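Local coordinates for Peptide/nickel transport system substrate-binding protein (Listeria monocytogenes serotype 1/2a, PDB 5KZT) that probably captures peptides for uptake, acting as the extracellular substrate-binding component of an oligopeptide transport system, and is caught here with a peptide bound, at residues T112-L116 with W425-Y429; K276-K280 with Q445-Y450; F371-D375 with F406-L410; L436-T441 with K453-L459. All coordinates share one frame; numbering follows the deposited sequence.

Contact 1: T112-L116 with W425-Y429; sequences TYSYL and WGPDY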
loop_
_atom_site.group_PDB
_atom_site.type_symbol
_atom_site.label_atom_id
_atom_site.label_comp_id
_atom_site.label_asym_id
_atom_site.label_seq_id
_atom_site.Cartn_x
_atom_site.Cartn_y
_atom_site.Cartn_z
ATOM N N THR A 112 -7.547 2.482 9.533
ATOM C CA THR A 112 -6.344 3.287 9.355
ATOM C C THR A 112 -6.463 4.262 8.194
ATOM O O THR A 112 -5.811 5.307 8.226
ATOM C CB THR A 112 -5.076 2.445 9.159
ATOM O OG1 THR A 112 -5.239 1.586 8.024
ATOM C CG2 THR A 112 -4.760 1.631 10.404
ATOM N N TYR A 113 -7.294 3.952 7.188
ATOM C CA TYR A 113 -7.462 4.836 6.030
ATOM C C TYR A 113 -8.597 5.850 6.210
ATOM O O TYR A 113 -8.995 6.529 5.261
ATOM C CB TYR A 113 -7.698 4.004 4.774
ATOM C CG TYR A 113 -6.473 3.630 3.972
ATOM C CD1 TYR A 113 -5.558 4.598 3.556
ATOM C CD2 TYR A 113 -6.279 2.321 3.553
ATOM C CE1 TYR A 113 -4.488 4.269 2.755
ATOM C CE2 TYR A 113 -5.201 1.979 2.771
ATOM C CZ TYR A 113 -4.305 2.951 2.369
ATOM O OH TYR A 113 -3.242 2.608 1.544
ATOM N N SER A 114 -9.104 5.994 7.429
ATOM C CA SER A 114 -10.165 6.975 7.666
ATOM C C SER A 114 -9.763 8.397 7.223
ATOM O O SER A 114 -10.623 9.185 6.830
ATOM C CB SER A 114 -10.600 6.963 9.125
ATOM O OG SER A 114 -9.569 7.446 9.947
ATOM N N TYR A 115 -8.461 8.705 7.264
ATOM C CA TYR A 115 -7.948 10.017 6.858
ATOM C C TYR A 115 -8.199 10.365 5.369
ATOM O O TYR A 115 -8.278 11.535 5.028
ATOM C CB TYR A 115 -6.467 10.165 7.217
ATOM C CG TYR A 115 -5.493 9.328 6.408
ATOM C CD1 TYR A 115 -4.928 9.820 5.228
ATOM C CD2 TYR A 115 -5.103 8.063 6.836
ATOM C CE1 TYR A 115 -4.032 9.052 4.488
ATOM C CE2 TYR A 115 -4.175 7.310 6.129
ATOM C CZ TYR A 115 -3.653 7.808 4.943
ATOM O OH TYR A 115 -2.740 7.081 4.223
ATOM N N LEU A 116 -8.367 9.365 4.506
ATOM C CA LEU A 116 -8.680 9.622 3.100
ATOM C C LEU A 116 -10.020 10.334 2.948
ATOM O O LEU A 116 -10.251 11.053 1.966
ATOM C CB LEU A 116 -8.721 8.321 2.292
ATOM C CG LEU A 116 -7.404 7.564 2.131
ATOM C CD1 LEU A 116 -7.631 6.296 1.339
ATOM C CD2 LEU A 116 -6.343 8.422 1.475
ATOM N N TRP A 425 5.832 1.842 1.098
ATOM C CA TRP A 425 4.577 2.436 0.723
ATOM C C TRP A 425 4.470 2.506 -0.769
ATOM O O TRP A 425 5.389 2.988 -1.436
ATOM C CB TRP A 425 4.442 3.832 1.321
ATOM C CG TRP A 425 3.076 4.398 1.194
ATOM C CD1 TRP A 425 2.660 5.357 0.314
ATOM C CD2 TRP A 425 1.948 4.064 1.984
ATOM N NE1 TRP A 425 1.332 5.636 0.503
ATOM C CE2 TRP A 425 0.866 4.864 1.530
ATOM C CE3 TRP A 425 1.735 3.172 3.041
ATOM C CZ2 TRP A 425 -0.412 4.795 2.098
ATOM C CZ3 TRP A 425 0.467 3.093 3.603
ATOM C CH2 TRP A 425 -0.590 3.909 3.134
ATOM N N GLY A 426 3.331 2.044 -1.270
ATOM C CA GLY A 426 2.930 2.209 -2.658
ATOM C C GLY A 426 1.812 3.231 -2.735
ATOM O O GLY A 426 0.980 3.331 -1.815
ATOM N N PRO A 427 1.759 3.997 -3.827
ATOM C CA PRO A 427 0.811 5.104 -3.901
ATOM C C PRO A 427 -0.630 4.645 -4.074
ATOM O O PRO A 427 -0.875 3.675 -4.777
ATOM C CB PRO A 427 1.281 5.872 -5.126
ATOM C CG PRO A 427 1.882 4.813 -6.000
ATOM C CD PRO A 427 2.545 3.856 -5.066
ATOM N N ASP A 428 -1.562 5.373 -3.469
ATOM C CA ASP A 428 -3.004 5.112 -3.638
ATOM C C ASP A 428 -3.673 6.037 -4.652
ATOM O O ASP A 428 -4.808 5.785 -5.032
ATOM C CB ASP A 428 -3.705 5.234 -2.287
ATOM C CG ASP A 428 -3.086 4.332 -1.240
ATOM O OD1 ASP A 428 -2.613 3.238 -1.603
ATOM O OD2 ASP A 428 -3.020 4.728 -0.066
ATOM N N TYR A 429 -2.953 7.083 -5.073
ATOM C CA TYR A 429 -3.375 8.004 -6.114
ATOM C C TYR A 429 -2.153 8.821 -6.523
ATOM O O TYR A 429 -1.144 8.797 -5.818
ATOM C CB TYR A 429 -4.502 8.922 -5.623
ATOM C CG TYR A 429 -4.187 9.680 -4.352
ATOM C CD1 TYR A 429 -4.440 9.122 -3.094
ATOM C CD2 TYR A 429 -3.706 10.987 -4.410
ATOM C CE1 TYR A 429 -4.169 9.826 -1.923
ATOM C CE2 TYR A 429 -3.444 11.698 -3.258
ATOM C CZ TYR A 429 -3.660 11.111 -2.017
ATOM O OH TYR A 429 -3.378 11.859 -0.905
#

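Contact 2: K276-K280 with Q445-Y450; sequences KFNQK and QNRMSY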
loop_
_atom_site.group_PDB
_atom_site.type_symbol
_atom_site.label_atom_id
_atom_site.label_comp_id
_atom_site.label_asym_id
_atom_site.label_seq_id
_atom_site.Cartn_x
_atom_site.Cartn_y
_atom_site.Cartn_z
ATOM N N LYS A 276 11.844 2.941 9.049
ATOM C CA LYS A 276 11.109 3.680 10.079
ATOM C C LYS A 276 11.843 3.686 11.424
ATOM O O LYS A 276 12.278 2.648 11.911
ATOM C CB LYS A 276 9.721 3.077 10.260
ATOM C CG LYS A 276 8.810 3.276 9.063
ATOM C CD LYS A 276 7.399 2.778 9.321
ATOM C CE LYS A 276 6.611 3.723 10.193
ATOM N NZ LYS A 276 5.218 3.256 10.276
ATOM N N PHE A 277 11.936 4.858 12.039
ATOM C CA PHE A 277 12.591 5.040 13.337
ATOM C C PHE A 277 11.535 5.292 14.403
ATOM O O PHE A 277 11.031 6.416 14.518
ATOM C CB PHE A 277 13.516 6.250 13.265
ATOM C CG PHE A 277 14.677 6.076 12.315
ATOM C CD1 PHE A 277 15.656 5.112 12.558
ATOM C CD2 PHE A 277 14.820 6.901 11.203
ATOM C CE1 PHE A 277 16.733 4.955 11.690
ATOM C CE2 PHE A 277 15.909 6.749 10.336
ATOM C CZ PHE A 277 16.853 5.776 10.578
ATOM N N ASN A 278 11.193 4.273 15.186
ATOM C CA ASN A 278 10.216 4.457 16.261
ATOM C C ASN A 278 10.867 5.192 17.417
ATOM O O ASN A 278 11.832 4.702 18.016
ATOM C CB ASN A 278 9.639 3.139 16.772
ATOM C CG ASN A 278 8.508 3.339 17.757
ATOM O OD1 ASN A 278 7.913 4.422 17.837
ATOM N ND2 ASN A 278 8.220 2.305 18.544
ATOM N N GLN A 279 10.303 6.342 17.742
ATOM C CA GLN A 279 10.839 7.189 18.804
ATOM C C GLN A 279 10.301 6.884 20.195
ATOM O O GLN A 279 10.839 7.399 21.189
ATOM C CB GLN A 279 10.590 8.653 18.470
ATOM C CG GLN A 279 11.117 9.030 17.099
ATOM C CD GLN A 279 11.181 10.520 16.867
ATOM O OE1 GLN A 279 11.254 11.306 17.813
ATOM N NE2 GLN A 279 11.198 10.920 15.597
ATOM N N LYS A 280 9.251 6.073 20.290
ATOM C CA LYS A 280 8.629 5.764 21.585
ATOM C C LYS A 280 7.997 4.388 21.561
ATOM O O LYS A 280 7.174 4.098 20.693
ATOM C CB LYS A 280 7.558 6.796 21.927
ATOM C CG LYS A 280 6.896 6.559 23.274
ATOM C CD LYS A 280 6.094 7.773 23.715
ATOM C CE LYS A 280 6.980 8.898 24.218
ATOM N NZ LYS A 280 6.186 9.831 25.069
ATOM N N GLN A 445 -0.752 5.916 9.851
ATOM C CA GLN A 445 0.437 5.327 9.227
ATOM C C GLN A 445 1.777 5.938 9.639
ATOM O O GLN A 445 2.805 5.638 9.031
ATOM C CB GLN A 445 0.286 5.380 7.697
ATOM C CG GLN A 445 -0.832 4.493 7.142
ATOM C CD GLN A 445 -0.635 3.017 7.442
ATOM O OE1 GLN A 445 0.473 2.549 7.731
ATOM N NE2 GLN A 445 -1.707 2.275 7.392
ATOM N N ASN A 446 1.778 6.766 10.680
ATOM C CA ASN A 446 3.005 7.366 11.228
ATOM C C ASN A 446 3.622 6.310 12.150
ATOM O O ASN A 446 4.574 5.642 11.753
ATOM C CB ASN A 446 2.673 8.684 11.945
ATOM C CG ASN A 446 3.882 9.362 12.570
ATOM O OD1 ASN A 446 4.779 8.727 13.127
ATOM N ND2 ASN A 446 3.872 10.671 12.534
ATOM N N ARG A 447 3.051 6.137 13.350
ATOM C CA ARG A 447 3.452 5.077 14.289
ATOM C C ARG A 447 4.931 5.104 14.665
ATOM O O ARG A 447 5.551 4.072 14.893
ATOM C CB ARG A 447 3.074 3.691 13.731
ATOM C CG ARG A 447 1.625 3.558 13.320
ATOM C CD ARG A 447 0.680 3.707 14.503
ATOM N NE ARG A 447 -0.715 3.647 14.062
ATOM C CZ ARG A 447 -1.784 3.947 14.801
ATOM N NH1 ARG A 447 -1.670 4.352 16.074
ATOM N NH2 ARG A 447 -2.992 3.854 14.246
ATOM N N MET A 448 5.488 6.305 14.705
ATOM C CA MET A 448 6.859 6.503 15.106
ATOM C C MET A 448 6.957 7.506 16.245
ATOM O O MET A 448 8.058 7.740 16.739
ATOM C CB MET A 448 7.643 7.034 13.907
ATOM C CG MET A 448 7.790 6.023 12.799
ATOM S SD MET A 448 8.832 6.628 11.464
ATOM C CE MET A 448 8.129 8.215 11.060
ATOM N N SER A 449 5.823 8.082 16.663
ATOM C CA SER A 449 5.800 9.285 17.502
ATOM C C SER A 449 6.667 10.402 16.910
ATOM O O SER A 449 7.338 11.148 17.630
ATOM C CB SER A 449 6.164 8.964 18.960
ATOM O OG SER A 449 5.218 8.075 19.527
ATOM N N TYR A 450 6.634 10.514 15.583
ATOM C CA TYR A 450 7.272 11.613 14.895
ATOM C C TYR A 450 6.251 12.735 14.817
ATOM O O TYR A 450 5.134 12.531 14.348
ATOM C CB TYR A 450 7.723 11.224 13.493
ATOM C CG TYR A 450 8.117 12.429 12.655
ATOM C CD1 TYR A 450 9.256 13.167 12.949
ATOM C CD2 TYR A 450 7.317 12.848 11.587
ATOM C CE1 TYR A 450 9.605 14.262 12.191
ATOM C CE2 TYR A 450 7.655 13.946 10.824
ATOM C CZ TYR A 450 8.790 14.654 11.133
ATOM O OH TYR A 450 9.107 15.747 10.370
HETATM O O HOH W 1 4.939 4.436 7.345
HETATM O O HOH W 2 3.264 2.449 8.156
#

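Contact 3: F371-D375 with F406-L410; sequences FTSDD and FKVRL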
loop_
_atom_site.group_PDB
_atom_site.type_symbol
_atom_site.label_atom_id
_atom_site.label_comp_id
_atom_site.label_asym_id
_atom_site.label_seq_id
_atom_site.Cartn_x
_atom_site.Cartn_y
_atom_site.Cartn_z
ATOM N N PHE A 371 15.899 -4.730 14.675
ATOM C CA PHE A 371 15.444 -4.356 13.347
ATOM C C PHE A 371 14.344 -5.332 12.908
ATOM O O PHE A 371 14.593 -6.543 12.819
ATOM C CB PHE A 371 16.620 -4.402 12.372
ATOM C CG PHE A 371 16.287 -3.887 11.008
ATOM C CD1 PHE A 371 15.880 -2.571 10.829
ATOM C CD2 PHE A 371 16.360 -4.716 9.897
ATOM C CE1 PHE A 371 15.556 -2.090 9.563
ATOM C CE2 PHE A 371 16.030 -4.245 8.630
ATOM C CZ PHE A 371 15.630 -2.926 8.460
ATOM N N THR A 372 13.146 -4.817 12.631
ATOM C CA THR A 372 12.052 -5.658 12.138
ATOM C C THR A 372 11.900 -5.631 10.606
ATOM O O THR A 372 11.834 -4.567 9.992
ATOM C CB THR A 372 10.714 -5.294 12.795
ATOM O OG1 THR A 372 10.805 -5.504 14.204
ATOM C CG2 THR A 372 9.585 -6.168 12.274
ATOM N N SER A 373 11.826 -6.822 10.010
ATOM C CA SER A 373 11.459 -6.995 8.609
ATOM C C SER A 373 10.597 -8.266 8.437
ATOM O O SER A 373 10.173 -8.882 9.431
ATOM C CB SER A 373 12.712 -7.033 7.726
ATOM O OG SER A 373 12.370 -6.819 6.347
ATOM N N ASP A 374 10.322 -8.643 7.192
ATOM C CA ASP A 374 9.446 -9.779 6.899
ATOM C C ASP A 374 10.202 -11.107 6.952
ATOM O O ASP A 374 11.405 -11.116 7.218
ATOM C CB ASP A 374 8.742 -9.556 5.556
ATOM C CG ASP A 374 7.811 -8.358 5.596
ATOM O OD1 ASP A 374 7.194 -8.109 6.664
ATOM O OD2 ASP A 374 7.705 -7.646 4.582
ATOM N N ASP A 375 9.490 -12.214 6.717
ATOM C CA ASP A 375 10.029 -13.563 6.900
ATOM C C ASP A 375 10.279 -14.332 5.588
ATOM O O ASP A 375 10.345 -15.557 5.601
ATOM C CB ASP A 375 9.121 -14.376 7.849
ATOM C CG ASP A 375 7.701 -14.621 7.286
ATOM O OD1 ASP A 375 7.304 -14.042 6.259
ATOM O OD2 ASP A 375 6.966 -15.400 7.897
ATOM N N PHE A 406 4.379 -10.730 7.427
ATOM C CA PHE A 406 4.005 -9.391 7.057
ATOM C C PHE A 406 2.914 -8.857 8.000
ATOM O O PHE A 406 3.030 -7.758 8.543
ATOM C CB PHE A 406 3.510 -9.444 5.605
ATOM C CG PHE A 406 3.082 -8.137 5.030
ATOM C CD1 PHE A 406 3.788 -6.960 5.269
ATOM C CD2 PHE A 406 2.003 -8.099 4.164
ATOM C CE1 PHE A 406 3.390 -5.766 4.702
ATOM C CE2 PHE A 406 1.611 -6.922 3.572
ATOM C CZ PHE A 406 2.308 -5.745 3.843
ATOM N N LYS A 407 1.872 -9.658 8.213
ATOM C CA LYS A 407 0.779 -9.236 9.111
ATOM C C LYS A 407 1.209 -8.928 10.557
ATOM O O LYS A 407 0.673 -8.002 11.167
ATOM C CB LYS A 407 -0.404 -10.199 9.067
ATOM C CG LYS A 407 -0.200 -11.554 9.684
ATOM C CD LYS A 407 -1.489 -12.363 9.506
ATOM C CE LYS A 407 -1.307 -13.805 9.890
ATOM N NZ LYS A 407 -2.385 -14.688 9.361
ATOM N N VAL A 408 2.217 -9.641 11.056
ATOM C CA VAL A 408 2.759 -9.412 12.397
ATOM C C VAL A 408 3.563 -8.106 12.389
ATOM O O VAL A 408 3.457 -7.292 13.315
ATOM C CB VAL A 408 3.608 -10.628 12.888
ATOM C CG1 VAL A 408 4.273 -10.348 14.242
ATOM C CG2 VAL A 408 2.745 -11.876 12.997
ATOM N N ARG A 409 4.361 -7.880 11.339
ATOM C CA ARG A 409 5.094 -6.615 11.239
ATOM C C ARG A 409 4.130 -5.427 11.279
ATOM O O ARG A 409 4.375 -4.412 11.950
ATOM C CB ARG A 409 5.951 -6.548 9.963
ATOM C CG ARG A 409 6.549 -5.172 9.764
ATOM C CD ARG A 409 7.687 -5.162 8.779
ATOM N NE ARG A 409 7.296 -5.479 7.405
ATOM C CZ ARG A 409 6.759 -4.627 6.530
ATOM N NH1 ARG A 409 6.455 -3.383 6.863
ATOM N NH2 ARG A 409 6.526 -5.045 5.286
ATOM N N LEU A 410 3.034 -5.561 10.545
ATOM C CA LEU A 410 2.056 -4.477 10.462
ATOM C C LEU A 410 1.371 -4.275 11.805
ATOM O O LEU A 410 1.223 -3.145 12.244
ATOM C CB LEU A 410 1.042 -4.763 9.363
ATOM C CG LEU A 410 1.591 -4.753 7.936
ATOM C CD1 LEU A 410 0.419 -4.919 6.992
ATOM C CD2 LEU A 410 2.346 -3.490 7.614
HETATM O O HOH W 3 5.370 -12.477 5.226
#

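Contact 4: L436-T441 with K453-L459; sequences LDLFVT and KDYDKIL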
loop_
_atom_site.group_PDB
_atom_site.type_symbol
_atom_site.label_atom_id
_atom_site.label_comp_id
_atom_site.label_asym_id
_atom_site.label_seq_id
_atom_site.Cartn_x
_atom_site.Cartn_y
_atom_site.Cartn_z
ATOM N N LEU A 436 3.400 11.798 1.534
ATOM C CA LEU A 436 3.745 12.787 2.563
ATOM C C LEU A 436 2.777 12.774 3.748
ATOM O O LEU A 436 3.199 12.952 4.891
ATOM C CB LEU A 436 3.832 14.182 1.949
ATOM C CG LEU A 436 4.869 14.401 0.827
ATOM C CD1 LEU A 436 4.596 15.699 0.080
ATOM C CD2 LEU A 436 6.279 14.395 1.371
ATOM N N ASP A 437 1.492 12.530 3.479
ATOM C CA ASP A 437 0.483 12.512 4.518
ATOM C C ASP A 437 0.675 11.439 5.594
ATOM O O ASP A 437 0.112 11.548 6.679
ATOM C CB ASP A 437 -0.903 12.322 3.913
ATOM C CG ASP A 437 -1.408 13.546 3.200
ATOM O OD1 ASP A 437 -0.778 14.630 3.246
ATOM O OD2 ASP A 437 -2.469 13.423 2.577
ATOM N N LEU A 438 1.471 10.415 5.306
ATOM C CA LEU A 438 1.735 9.379 6.298
ATOM C C LEU A 438 2.324 9.897 7.615
ATOM O O LEU A 438 2.047 9.348 8.679
ATOM C CB LEU A 438 2.712 8.355 5.716
ATOM C CG LEU A 438 2.288 7.637 4.430
ATOM C CD1 LEU A 438 3.398 6.698 3.951
ATOM C CD2 LEU A 438 0.980 6.887 4.589
ATOM N N PHE A 439 3.130 10.950 7.547
ATOM C CA PHE A 439 3.966 11.318 8.693
ATOM C C PHE A 439 3.522 12.580 9.431
ATOM O O PHE A 439 4.281 13.144 10.218
ATOM C CB PHE A 439 5.418 11.373 8.221
ATOM C CG PHE A 439 5.869 10.063 7.627
ATOM C CD1 PHE A 439 6.028 8.947 8.448
ATOM C CD2 PHE A 439 6.043 9.923 6.252
ATOM C CE1 PHE A 439 6.400 7.718 7.922
ATOM C CE2 PHE A 439 6.416 8.685 5.717
ATOM C CZ PHE A 439 6.600 7.588 6.554
ATOM N N VAL A 440 2.272 12.988 9.195
ATOM C CA VAL A 440 1.625 13.974 10.041
ATOM C C VAL A 440 1.509 13.429 11.474
ATOM O O VAL A 440 1.452 12.211 11.687
ATOM C CB VAL A 440 0.231 14.422 9.505
ATOM C CG1 VAL A 440 0.368 15.009 8.103
ATOM C CG2 VAL A 440 -0.771 13.277 9.530
ATOM N N THR A 441 1.503 14.346 12.445
ATOM C CA THR A 441 1.449 14.000 13.867
ATOM C C THR A 441 0.252 13.096 14.140
ATOM O O THR A 441 -0.863 13.400 13.736
ATOM C CB THR A 441 1.383 15.289 14.754
ATOM O OG1 THR A 441 2.568 16.071 14.556
ATOM C CG2 THR A 441 1.246 14.962 16.244
ATOM N N LYS A 453 5.333 20.177 13.791
ATOM C CA LYS A 453 4.173 21.036 13.479
ATOM C C LYS A 453 4.286 21.811 12.177
ATOM O O LYS A 453 3.265 22.124 11.563
ATOM C CB LYS A 453 3.847 22.002 14.626
ATOM C CG LYS A 453 3.421 21.356 15.946
ATOM C CD LYS A 453 2.446 20.181 15.836
ATOM C CE LYS A 453 1.085 20.547 15.210
ATOM N NZ LYS A 453 0.294 19.367 14.724
ATOM N N ASP A 454 5.504 22.131 11.754
ATOM C CA ASP A 454 5.705 22.807 10.466
ATOM C C ASP A 454 5.364 21.870 9.303
ATOM O O ASP A 454 4.783 22.291 8.293
ATOM C CB ASP A 454 7.155 23.290 10.317
ATOM C CG ASP A 454 7.542 24.334 11.351
ATOM O OD1 ASP A 454 6.654 25.054 11.858
ATOM O OD2 ASP A 454 8.751 24.420 11.661
ATOM N N TYR A 455 5.733 20.601 9.454
ATOM C CA TYR A 455 5.381 19.559 8.487
ATOM C C TYR A 455 3.860 19.422 8.411
ATOM O O TYR A 455 3.315 19.528 7.331
ATOM C CB TYR A 455 6.027 18.231 8.863
ATOM C CG TYR A 455 5.882 17.142 7.828
ATOM C CD1 TYR A 455 6.712 17.096 6.720
ATOM C CD2 TYR A 455 4.926 16.134 7.977
ATOM C CE1 TYR A 455 6.598 16.077 5.777
ATOM C CE2 TYR A 455 4.814 15.102 7.045
ATOM C CZ TYR A 455 5.651 15.084 5.939
ATOM O OH TYR A 455 5.546 14.091 4.977
ATOM N N ASP A 456 3.198 19.273 9.564
ATOM C CA ASP A 456 1.712 19.211 9.629
ATOM C C ASP A 456 1.048 20.421 8.996
ATOM O O ASP A 456 0.066 20.275 8.273
ATOM C CB ASP A 456 1.196 19.118 11.072
ATOM C CG ASP A 456 1.738 17.932 11.822
ATOM O OD1 ASP A 456 2.130 16.932 11.188
ATOM O OD2 ASP A 456 1.798 18.011 13.070
ATOM N N LYS A 457 1.579 21.606 9.274
ATOM C CA LYS A 457 1.020 22.848 8.745
ATOM C C LYS A 457 1.067 22.888 7.214
ATOM O O LYS A 457 0.085 23.291 6.561
ATOM C CB LYS A 457 1.736 24.061 9.334
ATOM C CG LYS A 457 1.126 25.383 8.885
ATOM C CD LYS A 457 1.280 26.493 9.923
ATOM C CE LYS A 457 -0.041 27.212 10.191
ATOM N NZ LYS A 457 -0.644 27.814 8.968
ATOM N N ILE A 458 2.185 22.443 6.648
ATOM C CA ILE A 458 2.291 22.307 5.193
ATOM C C ILE A 458 1.216 21.380 4.627
ATOM O O ILE A 458 0.534 21.736 3.671
ATOM C CB ILE A 458 3.702 21.848 4.746
ATOM C CG1 ILE A 458 4.654 23.049 4.802
ATOM C CG2 ILE A 458 3.661 21.262 3.336
ATOM C CD1 ILE A 458 6.098 22.749 4.471
ATOM N N LEU A 459 1.064 20.200 5.204
ATOM C CA LEU A 459 0.169 19.200 4.630
ATOM C C LEU A 459 -1.308 19.457 4.974
ATOM O O LEU A 459 -2.190 19.181 4.159
ATOM C CB LEU A 459 0.645 17.794 5.008
ATOM C CG LEU A 459 2.049 17.501 4.444
ATOM C CD1 LEU A 459 2.508 16.146 4.905
ATOM C CD2 LEU A 459 2.113 17.574 2.915
HETATM O O HOH W 4 4.613 15.738 11.685
#

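Contact 1: T112-L116 with W425-Y429
Tyr-113 lays the phenolic end of its ring against the far corner of the Trp-425 indole, its CZ 3.9 Å from Trp-425 CH2. The two aromatic side chains come from opposite directions across the peptide-binding cleft between the lobes of a type II periplasmic binding protein fold, and no backbone atoms pair between the two loops. Trp-425 ends strand 420-425; its CG is anti to the backbone N (chi1 -169°), which carries the six-membered ring of the indole out toward the opposite loop. There Tyr-115 joins in, its OH 3.9 Å from Trp-425 CZ2. Tyrosine suits position 113 because its ring carbons can rest on the indole while its hydroxyl stays available for polar partners.

The polar end of Tyr-113 is used at once. Its OH donates a 2.7 Å hydrogen bond to Asp-428 OD2, which it meets on the syn side but 33° out of the carboxylate plane, with the ring and carboxylate planes 74° apart. Both groups also bond to the backbone of the bound peptide, Tyr-113 through the same OH and Asp-428 through OD1. Tyrosine and aspartate therefore position each other as well as the ligand, and closure of the cleft is probably coupled to its occupancy. Asp-428 may correspond to the aspartate that holds the peptide amino terminus in relatives.

Farther along, Tyr-429 is anchored by its OH to Ser-433 and stacks on Tyr-156. A leucine methyl adds to this packing: Leu-116 CD2 lies 4.3 Å from Tyr-429 CE1.

Contact 2: K276-K280 with Q445-Y450
Lys-276 sends its side chain from the end of strand 264-277 across Met-448 at about a right angle. Its CB lies 3.9 Å from Met-448 SD, and CG rests near the same sulfur. A bend at chi3 (76°) then turns the chain, bringing CE within 3.7 Å of Met-448 CG. At the tip, NZ donates to Asn-446 O over 2.9 Å, from above the carbonyl plane. Water 1 links NZ to Gln-445 O, water 2 can link it to Gln-445 OE1, and Asp-413 supplies a salt bridge; the NE2 of Gln-445 bonds to Asp-34. Lysine fits because its long methylene chain can pack on a thioether while its ammonium group serves several acceptors.

The second tie is between backbones: Gln-279 N gives a 2.8 Å bond to Met-448 O, nearly straight at 159°. Each chain has an Asx turn here: Asn-278 OD1 accepts from Lys-280 N, and Asn-446 OD1 from Met-448 N at 3.0 Å. Asn-278 ND2 bonds to Tyr-418 O. Beyond them, Gln-279 NE2 comes to the edge of the Tyr-450 ring, 4.0 Å from CD1.

Together these bonds fasten an irregular loop to the end of strand 264-277, an inner strand of the mixed sheet. The buried ammonium is surrounded by a carboxylate, a carbonyl and waters, an environment that would be expected to stabilise its positive charge.

Contact 3: F371-D375 with F406-L410
Asp-374 and Arg-409 meet with their flat groups turned 39° apart, the arginine side-on to the carboxylate. Arg-409 NE donates to Asp-374 OD1 over 2.7 Å, and NH2 to Asp-374 OD2 over 2.9 Å. Both oxygens lie in the guanidinium plane, but the carboxylate is less evenly served: OD2 is met on its syn side, OD1 from 41° above its plane. A bend at chi3 (66°) in the arginine turns NE toward the aspartate. Two bonds, one to each oxygen, restrict the rotation of both groups, a grip that suits arginine.

The strand belongs to a beta-alpha-beta crossover, 367-374 to helix 377-393 to 397-404, and helix 406-414 then leads to strand 420-425 on the other side of strand 367-374. Alternation along the strand puts Ser-373 against helix 377-393 and Thr-372 against helix 406-414, where Thr-372 CG2 packs 4.1 Å from Arg-409 CG.

Asp-374 OD2 and Arg-409 NH2 each bond to the backbone of the bound peptide as well, so the ion pair forms part of the ligand site. Phe-406 presents its ring edge to Asp-374 OD1, 3.9 Å from CD1, and water 3 joins Phe-406 N to Asp-375 OD1.

Contact 4: L436-T441 with K453-L459
With chi1 at -58°, Asp-456 sets its carboxylate beside its own backbone N and facing Thr-441, whose OG1 is turned to it by a chi1 of -62°. The pair pins the short helix 453-459 to the loop that follows helix 433-436, a helix-on-loop packing within one lobe of the periplasmic binding protein fold. Thr-441 grips both oxygens: its backbone N donates to Asp-456 OD1 over 2.9 Å, from above the carboxylate plane, and its OG1 donates to OD2 over 2.6 Å, along the syn lone pair. Threonine suits the place because main chain and hydroxyl can bind one carboxylate together. Lys-453 NZ, one helical turn back, adds a salt bridge to OD2 on the anti side, so that this oxygen accepts from two donors on different sides and the negative charge is probably well compensated. Water 4 lies within bonding distance of Asp-456 OD1 and Phe-439 O and can bridge them.

Tyr-455 works on the neighbouring face of the helix. Its CG is anti to the backbone N (chi1 -172°), and the ring runs in toward the loop, crossing Leu-436 at about a right angle. The OH gives a 2.6 Å hydrogen bond to Leu-436 O, a carbonyl at the end of helix 433-436, while ring atom CE2 lies 4.0 Å from Phe-439 CB. Tyrosine thus fills a buried, largely apolar site and also satisfies a main-chain oxygen.

One turn on, Leu-459 extends the apolar part: its CD1 lies 3.8 Å from Leu-436 CB and 4.0 Å from Val-440 CG1.

Contacts 1, 2 and 3 are buried, while contact 4 is only partly so; contact 2 also reaches the surface, at Lys-280 and Ser-449. Contact 1, nearest the chain's centre, spans the cleft; contact 3 lies in one lobe, yet both place polar side chains on the peptide backbone. Contacts 2 and 3 reach the same sheet, through a loop and a helix, without touching. Contacts 2 and 4 share the chain between helices 433-436 and 453-459, and Asn-446 ND2 probably bonds to Val-440 O. Leu-438 packs on Trp-425 and Tyr-115 of contact 1. The ion pair of contact 3 joins strand to helix beside the ligand; that of contact 4 lies within its helix, the loop adding hydrogen bonds.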